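Local coordinates for Ras GTPase-activating-like protein IQGAP2 (Homo sapiens, PDB 5CJP), which probably acts as a scaffold that binds Rho-family GTPases through a domain related to the activator domains of Ras GTPases, at residues 33-44 with 89-97. Sequence-based numbering, arbitrary orientation.
Sequences FQMPQNKSTKFM and GNPTVIKMV
The Phe33 ring packs against Val93, Met96 and Thr92. Val93 lays CG2 over one face of the ring, a CH-pi contact 3.7 Å from CG2 to the Phe33 ring centroid. Met96 brings its sulfur up obliquely, with SD 3.7 Å from Phe33 CE1, in a Met-aromatic contact. At the ring edge, in its plane, Thr92 OG1 lies 3.5 Å from Phe33 CD1. Phe33 CG stands anti to the carbonyl carbon (chi1 -59°), which swings the ring towards helix 92-102.

Thr92 is also a knob in a hole formed by Phe33, Gln37, Ser40 and Met44. Further along the helices Met44 meets Met96. The Met44 chain bends at chi2 and chi3, and Met44 SD rests 4.0 Å from Met96 CB.

The polar end belongs to Gln37. Gln37 NE2 donates to Gly89 O at 3.1 Å, nearly in line with the carbonyl, and Gly89 O lies close to the amide plane. The chain is extended beyond CG and so spans to the turn before helix 92-102. Replacing Gln37 with an alanine would probably leave Gly89 O without this donor and open a gap beside Thr92 CG2.

Behind this shell, Ser40 OG donates to Gln37 O at 3.0 Å. Ser40 N reaches the same oxygen from the same face, so two bonds hold this first turn of helix 37-54. Leu67 and Phe68 of helix 58-79 pack on Phe33 and Met96, respectively. Ile32 touches Ser40 and Met44.

Helices 37-54 and 92-102 run nearly parallel here, at 22°, in the helical domain related to Ras GTPase activators. The chemistry implies two kinds of link. Phe33 of helix 25-34 and Met44 of helix 37-54 pack on helix 92-102, while the Gln37 hydrogen bond ties the N-terminal end of helix 37-54 to the turn before it.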
loop_
_atom_site.group_PDB
_atom_site.type_symbol
_atom_site.label_atom_id
_atom_site.label_comp_id
_atom_site.label_asym_id
_atom_site.label_seq_id
_atom_site.Cartn_x
_atom_site.Cartn_y
_atom_site.Cartn_z
ATOM N N PHE E 33 6.019 -0.171 -27.882
ATOM C CA PHE E 33 6.943 0.330 -28.913
ATOM C C PHE E 33 6.262 0.656 -30.238
ATOM O O PHE E 33 6.602 1.645 -30.882
ATOM C CB PHE E 33 8.092 -0.653 -29.203
ATOM C CG PHE E 33 8.927 -0.983 -28.015
ATOM C CD1 PHE E 33 9.268 -0.003 -27.088
ATOM C CD2 PHE E 33 9.348 -2.283 -27.793
ATOM C CE1 PHE E 33 10.004 -0.323 -25.962
ATOM C CE2 PHE E 33 10.093 -2.613 -26.659
ATOM C CZ PHE E 33 10.416 -1.636 -25.746
ATOM N N GLN E 34 5.291 -0.145 -30.649
ATOM C CA GLN E 34 4.646 0.133 -31.929
ATOM C C GLN E 34 3.473 1.137 -31.948
ATOM O O GLN E 34 2.942 1.437 -33.012
ATOM C CB GLN E 34 4.231 -1.183 -32.604
ATOM C CG GLN E 34 3.090 -1.894 -31.916
ATOM C CD GLN E 34 2.816 -3.275 -32.490
ATOM O OE1 GLN E 34 1.664 -3.669 -32.629
ATOM N NE2 GLN E 34 3.877 -4.022 -32.805
ATOM N N MET E 35 3.074 1.659 -30.794
ATOM C CA MET E 35 1.985 2.642 -30.724
ATOM C C MET E 35 2.497 3.995 -31.203
ATOM O O MET E 35 3.701 4.239 -31.200
ATOM C CB MET E 35 1.525 2.845 -29.280
ATOM C CG MET E 35 0.728 1.731 -28.660
ATOM S SD MET E 35 0.533 2.044 -26.878
ATOM C CE MET E 35 0.276 3.776 -26.879
ATOM N N PRO E 36 1.595 4.894 -31.630
ATOM C CA PRO E 36 2.137 6.190 -32.059
ATOM C C PRO E 36 2.817 6.724 -30.799
ATOM O O PRO E 36 2.323 6.508 -29.691
ATOM C CB PRO E 36 0.888 6.980 -32.436
ATOM C CG PRO E 36 -0.071 5.893 -32.889
ATOM C CD PRO E 36 0.134 4.836 -31.833
ATOM N N GLN E 37 3.945 7.401 -30.963
ATOM C CA GLN E 37 4.718 7.910 -29.832
ATOM C C GLN E 37 4.009 8.756 -28.778
ATOM O O GLN E 37 4.249 8.580 -27.589
ATOM C CB GLN E 37 5.939 8.662 -30.350
ATOM C CG GLN E 37 6.721 7.861 -31.357
ATOM C CD GLN E 37 8.099 8.410 -31.588
ATOM O OE1 GLN E 37 8.272 9.605 -31.840
ATOM N NE2 GLN E 37 9.102 7.538 -31.513
ATOM N N ASN E 38 3.146 9.673 -29.187
ATOM C CA ASN E 38 2.458 10.515 -28.213
ATOM C C ASN E 38 1.580 9.686 -27.298
ATOM O O ASN E 38 1.352 10.050 -26.148
ATOM C CB ASN E 38 1.600 11.562 -28.918
ATOM C CG ASN E 38 2.413 12.479 -29.801
ATOM O OD1 ASN E 38 3.050 12.035 -30.759
ATOM N ND2 ASN E 38 2.401 13.764 -29.484
ATOM N N LYS E 39 1.103 8.563 -27.820
ATOM C CA LYS E 39 0.220 7.673 -27.076
ATOM C C LYS E 39 0.899 6.698 -26.112
ATOM O O LYS E 39 0.264 6.204 -25.178
ATOM C CB LYS E 39 -0.652 6.890 -28.061
ATOM C CG LYS E 39 -1.734 7.731 -28.729
ATOM C CD LYS E 39 -2.680 8.308 -27.674
ATOM C CE LYS E 39 -3.979 8.844 -28.266
ATOM N NZ LYS E 39 -3.757 10.061 -29.087
ATOM N N SER E 40 2.183 6.424 -26.327
ATOM C CA SER E 40 2.896 5.483 -25.473
ATOM C C SER E 40 3.333 6.091 -24.147
ATOM O O SER E 40 3.749 5.383 -23.238
ATOM C CB SER E 40 4.123 4.936 -26.205
ATOM O OG SER E 40 5.116 5.941 -26.350
ATOM N N THR E 41 3.229 7.407 -24.041
ATOM C CA THR E 41 3.646 8.113 -22.833
ATOM C C THR E 41 2.842 7.767 -21.580
ATOM O O THR E 41 3.374 7.787 -20.471
ATOM C CB THR E 41 3.565 9.635 -23.056
ATOM O OG1 THR E 41 4.357 9.984 -24.199
ATOM C CG2 THR E 41 4.071 10.391 -21.823
ATOM N N LYS E 42 1.568 7.440 -21.762
ATOM C CA LYS E 42 0.683 7.126 -20.643
ATOM C C LYS E 42 0.812 5.712 -20.093
ATOM O O LYS E 42 0.105 5.335 -19.153
ATOM C CB LYS E 42 -0.769 7.389 -21.045
ATOM C CG LYS E 42 -1.213 6.564 -22.225
ATOM C CD LYS E 42 -2.478 7.106 -22.824
ATOM C CE LYS E 42 -2.821 6.362 -24.087
ATOM N NZ LYS E 42 -3.867 7.079 -24.863
ATOM N N PHE E 43 1.706 4.928 -20.678
ATOM C CA PHE E 43 1.916 3.570 -20.200
ATOM C C PHE E 43 3.344 3.382 -19.711
ATOM O O PHE E 43 3.632 2.426 -19.010
ATOM C CB PHE E 43 1.643 2.556 -21.312
ATOM C CG PHE E 43 0.208 2.458 -21.698
ATOM C CD1 PHE E 43 -0.751 2.052 -20.772
ATOM C CD2 PHE E 43 -0.201 2.814 -22.981
ATOM C CE1 PHE E 43 -2.090 2.007 -21.115
ATOM C CE2 PHE E 43 -1.542 2.772 -23.330
ATOM C CZ PHE E 43 -2.488 2.368 -22.393
ATOM N N MET E 44 4.227 4.297 -20.078
ATOM C CA MET E 44 5.636 4.201 -19.715
ATOM C C MET E 44 5.908 3.922 -18.230
ATOM O O MET E 44 6.500 2.900 -17.878
ATOM C CB MET E 44 6.364 5.476 -20.170
ATOM C CG MET E 44 7.849 5.295 -20.502
ATOM S SD MET E 44 8.194 3.970 -21.702
ATOM C CE MET E 44 7.279 4.548 -23.125
ATOM N N GLY E 89 14.312 10.803 -34.325
ATOM C CA GLY E 89 13.087 10.029 -34.276
ATOM C C GLY E 89 12.572 9.715 -32.888
ATOM O O GLY E 89 11.495 9.143 -32.759
ATOM N N ASN E 90 13.341 10.063 -31.857
ATOM C CA ASN E 90 12.938 9.829 -30.469
ATOM C C ASN E 90 12.250 8.469 -30.297
ATOM O O ASN E 90 11.121 8.398 -29.807
ATOM C CB ASN E 90 12.002 10.958 -30.032
ATOM C CG ASN E 90 11.546 10.830 -28.585
ATOM O OD1 ASN E 90 10.377 11.072 -28.269
ATOM N ND2 ASN E 90 12.465 10.465 -27.700
ATOM N N PRO E 91 12.937 7.373 -30.673
ATOM C CA PRO E 91 12.418 6.002 -30.580
ATOM C C PRO E 91 11.970 5.672 -29.171
ATOM O O PRO E 91 12.697 5.921 -28.221
ATOM C CB PRO E 91 13.601 5.160 -31.047
ATOM C CG PRO E 91 14.763 5.940 -30.548
ATOM C CD PRO E 91 14.390 7.355 -30.916
ATOM N N THR E 92 10.779 5.107 -29.022
ATOM C CA THR E 92 10.291 4.831 -27.682
ATOM C C THR E 92 11.054 3.732 -26.965
ATOM O O THR E 92 11.059 3.678 -25.739
ATOM C CB THR E 92 8.753 4.591 -27.686
ATOM O OG1 THR E 92 8.432 3.411 -26.949
ATOM C CG2 THR E 92 8.236 4.503 -29.079
ATOM N N VAL E 93 11.741 2.886 -27.719
ATOM C CA VAL E 93 12.529 1.829 -27.103
ATOM C C VAL E 93 13.684 2.455 -26.341
ATOM O O VAL E 93 14.090 1.956 -25.311
ATOM C CB VAL E 93 13.161 0.881 -28.137
ATOM C CG1 VAL E 93 13.855 -0.271 -27.427
ATOM C CG2 VAL E 93 12.107 0.377 -29.079
ATOM N N ILE E 94 14.223 3.542 -26.872
ATOM C CA ILE E 94 15.328 4.209 -26.211
ATOM C C ILE E 94 14.830 4.915 -24.954
ATOM O O ILE E 94 15.520 4.972 -23.936
ATOM C CB ILE E 94 15.995 5.191 -27.167
ATOM C CG1 ILE E 94 16.767 4.394 -28.233
ATOM C CG2 ILE E 94 16.926 6.137 -26.409
ATOM C CD1 ILE E 94 17.837 3.587 -27.654
ATOM N N LYS E 95 13.611 5.424 -25.014
ATOM C CA LYS E 95 13.007 6.114 -23.877
ATOM C C LYS E 95 12.845 5.125 -22.727
ATOM O O LYS E 95 13.094 5.446 -21.562
ATOM C CB LYS E 95 11.635 6.662 -24.280
ATOM C CG LYS E 95 11.083 7.739 -23.374
ATOM C CD LYS E 95 9.773 8.265 -23.916
ATOM C CE LYS E 95 9.928 8.758 -25.364
ATOM N NZ LYS E 95 8.614 8.974 -26.099
ATOM N N MET E 96 12.443 3.908 -23.060
ATOM C CA MET E 96 12.234 2.886 -22.049
ATOM C C MET E 96 13.567 2.361 -21.542
ATOM O O MET E 96 13.742 2.113 -20.341
ATOM C CB MET E 96 11.400 1.750 -22.630
ATOM C CG MET E 96 11.059 0.666 -21.629
ATOM S SD MET E 96 9.675 -0.308 -22.233
ATOM C CE MET E 96 10.334 -1.838 -22.008
ATOM N N VAL E 97 14.511 2.198 -22.462
ATOM C CA VAL E 97 15.826 1.712 -22.098
ATOM C C VAL E 97 16.433 2.652 -21.088
ATOM O O VAL E 97 17.017 2.207 -20.106
ATOM C CB VAL E 97 16.761 1.624 -23.323
ATOM C CG1 VAL E 97 18.231 1.578 -22.868
ATOM C CG2 VAL E 97 16.416 0.384 -24.126
#